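Local coordinates for poly(ADP-ribose) glycohydrolase (Thermomonospora curvata, PDB 3SIG), which hydrolyses poly(ADP-ribose), cleaving the glycosidic bonds between its ADP-ribose units, and is a bacterial glycohydrolase related to macrodomains, at residues L215-W220 with A251-A256. Numbering follows the deposited sequence. Where two conformers were deposited one is given.
Sequences LVLGAW and AHVVFA. With AR6 ([(2R,3S,4R,5R)-5-(6-aminopurin-9-yl)-3,4-dihydroxy-oxolan-2-yl]methyl [hydroxy-[[(2R,3S,4R,5S)-3,4,5-trihydroxyoxolan-2-yl]methoxy]phosphoryl] hydrogen phosphate), chain B.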
# COMPACT_ATOMS: atom_id res chain seq x y z
N LEU A 215 4.48 4.04 -9.83
CA LEU A 215 3.65 3.35 -8.86
C LEU A 215 4.08 1.93 -8.63
O LEU A 215 4.54 1.22 -9.55
CB LEU A 215 2.22 3.26 -9.31
CG LEU A 215 1.58 4.56 -9.81
CD1 LEU A 215 0.13 4.29 -10.23
CD2 LEU A 215 1.64 5.70 -8.82
N VAL A 216 3.85 1.49 -7.42
CA VAL A 216 3.95 0.07 -7.10
C VAL A 216 2.57 -0.38 -6.63
O VAL A 216 2.11 0.03 -5.56
CB VAL A 216 5.03 -0.25 -6.04
CG1 VAL A 216 5.06 -1.74 -5.79
CG2 VAL A 216 6.43 0.24 -6.50
N LEU A 217 1.94 -1.20 -7.45
CA LEU A 217 0.62 -1.79 -7.21
C LEU A 217 0.81 -3.30 -7.08
O LEU A 217 1.94 -3.80 -6.98
CB LEU A 217 -0.33 -1.46 -8.38
CG LEU A 217 -0.49 0.03 -8.68
CD1 LEU A 217 -1.40 0.23 -9.89
CD2 LEU A 217 -1.00 0.79 -7.50
N GLY A 218 -0.27 -4.04 -7.00
CA GLY A 218 -0.17 -5.49 -6.82
C GLY A 218 -1.55 -6.08 -6.64
O GLY A 218 -2.56 -5.46 -7.02
N ALA A 219 -1.57 -7.25 -6.02
CA ALA A 219 -2.77 -8.06 -5.86
C ALA A 219 -3.60 -7.65 -4.66
O ALA A 219 -3.93 -8.43 -3.78
CB ALA A 219 -2.38 -9.53 -5.79
N TRP A 220 -3.92 -6.37 -4.64
CA TRP A 220 -4.72 -5.67 -3.64
C TRP A 220 -5.99 -6.45 -3.34
O TRP A 220 -6.73 -6.83 -4.26
CB TRP A 220 -5.10 -4.33 -4.23
CG TRP A 220 -5.88 -3.38 -3.41
CD1 TRP A 220 -5.68 -3.00 -2.10
CD2 TRP A 220 -6.96 -2.61 -3.90
NE1 TRP A 220 -6.58 -2.02 -1.76
CE2 TRP A 220 -7.37 -1.75 -2.85
CE3 TRP A 220 -7.63 -2.54 -5.14
CZ2 TRP A 220 -8.42 -0.86 -2.99
CZ3 TRP A 220 -8.67 -1.65 -5.28
CH2 TRP A 220 -9.07 -0.83 -4.21
N ALA A 251 4.37 7.08 -15.70
CA ALA A 251 5.61 6.69 -16.42
C ALA A 251 5.90 5.19 -16.27
O ALA A 251 6.35 4.53 -17.19
CB ALA A 251 6.79 7.50 -15.93
N HIS A 252 5.64 4.64 -15.09
CA HIS A 252 6.04 3.28 -14.75
C HIS A 252 5.11 2.75 -13.66
O HIS A 252 4.89 3.42 -12.65
CB HIS A 252 7.47 3.32 -14.25
CG HIS A 252 8.14 1.99 -14.06
ND1 HIS A 252 9.45 1.90 -13.64
CD2 HIS A 252 7.71 0.71 -14.19
CE1 HIS A 252 9.80 0.63 -13.52
NE2 HIS A 252 8.77 -0.11 -13.87
N VAL A 253 4.50 1.61 -13.94
CA VAL A 253 3.68 0.90 -12.97
C VAL A 253 4.23 -0.49 -12.82
O VAL A 253 4.38 -1.22 -13.83
CB VAL A 253 2.24 0.81 -13.43
CG1 VAL A 253 1.40 -0.03 -12.46
CG2 VAL A 253 1.62 2.22 -13.58
N VAL A 254 4.54 -0.87 -11.59
CA VAL A 254 4.96 -2.25 -11.30
C VAL A 254 3.87 -2.93 -10.49
O VAL A 254 3.42 -2.39 -9.48
CB VAL A 254 6.24 -2.29 -10.44
CG1 VAL A 254 6.71 -3.75 -10.19
CG2 VAL A 254 7.36 -1.48 -11.06
N PHE A 255 3.45 -4.10 -10.97
CA PHE A 255 2.63 -5.00 -10.18
C PHE A 255 3.59 -5.95 -9.52
O PHE A 255 4.02 -6.95 -10.13
CB PHE A 255 1.58 -5.71 -11.05
CG PHE A 255 0.59 -4.76 -11.65
CD1 PHE A 255 -0.46 -4.26 -10.92
CD2 PHE A 255 0.74 -4.31 -12.95
CE1 PHE A 255 -1.39 -3.38 -11.49
CE2 PHE A 255 -0.19 -3.44 -13.51
CZ PHE A 255 -1.22 -2.95 -12.77
N ALA A 256 3.93 -5.62 -8.27
CA ALA A 256 4.87 -6.40 -7.48
C ALA A 256 4.04 -7.39 -6.67
O ALA A 256 3.31 -6.98 -5.76
CB ALA A 256 5.68 -5.50 -6.57
N1 AR6 B . 4.49 -7.61 -1.44
C2 AR6 B . 3.79 -7.86 -2.54
N3 AR6 B . 2.74 -8.73 -2.64
C4 AR6 B . 2.42 -9.33 -1.47
C5 AR6 B . 3.14 -9.09 -0.25
C6 AR6 B . 4.17 -8.19 -0.31
N6 AR6 B . 4.93 -7.93 0.84
N7 AR6 B . 2.49 -9.89 0.76
C8 AR6 B . 1.54 -10.54 0.16
N9 AR6 B . 1.43 -10.27 -1.17
PA AR6 B . -2.70 -9.18 1.52
PB AR6 B . -5.43 -7.99 1.32
C1' AR6 B . 0.50 -10.74 -2.20
O1A AR6 B . -3.33 -10.48 1.88
O1B AR6 B . -5.77 -6.63 0.74
C1D AR6 B . -3.69 -7.32 6.34
O1D AR6 B . -3.78 -7.94 7.59
C2' AR6 B . -0.09 -12.11 -1.91
O2' AR6 B . -0.27 -12.80 -3.11
O2A AR6 B . -1.69 -8.60 2.47
O2B AR6 B . -6.03 -9.20 0.69
C2D AR6 B . -4.30 -5.98 6.46
O2D AR6 B . -3.92 -5.20 7.55
C3' AR6 B . -1.40 -11.76 -1.31
O3' AR6 B . -2.36 -12.74 -1.54
O3A AR6 B . -3.84 -8.11 1.22
C3D AR6 B . -5.70 -6.17 6.08
O3D AR6 B . -6.35 -6.49 7.28
C4' AR6 B . -1.79 -10.46 -1.96
O4' AR6 B . -0.58 -9.87 -2.39
C4D AR6 B . -5.63 -7.31 5.13
O4D AR6 B . -4.45 -8.04 5.40
C5' AR6 B . -2.58 -9.50 -1.09
O5' AR6 B . -1.90 -9.25 0.13
C5D AR6 B . -5.66 -6.89 3.66
O5D AR6 B . -5.74 -8.06 2.86
O HOH W 1 2.95 -4.62 -4.22
O HOH W 2 0.89 -7.85 -4.75
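The Phe-255 ring meets Leu-217 obliquely through CD1 and CE1, with CD1 3.8 Å from Leu-217 CB, while Val-253 CG1 lies over one face, offset toward the rim. With CG anti to its carbonyl carbon (chi1 -64°), the phenyl lies alongside the Leu-217 side chain, pointing the same way. Leu-217 CD1 then reaches obliquely to Val-253 CG1, 3.8 Å away, both methyls packing against the phenyl, and Gly-218 N, buried without a partner, lies 3.9 Å from Phe-255 CD1. Shrinking Phe-255 to an alanine would probably open a gap beside Leu-217 CB, leave Val-253 CG1 without its ring and lose the stack with Phe-274. On the face that carries Val-216 and Val-254, Val-216 CG1 also reaches Ala-256 CB, 3.9 Å away, close packing that suits a small residue. Parallel pairing holds the backbones: Leu-215 and Leu-217 each use both N-H and C=O, the straightest bond running from Val-254 N to Leu-215 O (173°). The chains stay close at Gly-218, where a beta carbon would clash with Ala-256 O, and part at Ala-219. A water bridges Ala-256 O to Ala-219 N, and Ala-256 O approaches C2 of the ADP-ribose adenine at 3.4 Å. The strands belong to a beta-alpha-beta unit crossing over through helix 229-240, flanked in the mixed sheet by strands 90-94 and 66-70; helix 189-209 covers Leu-215.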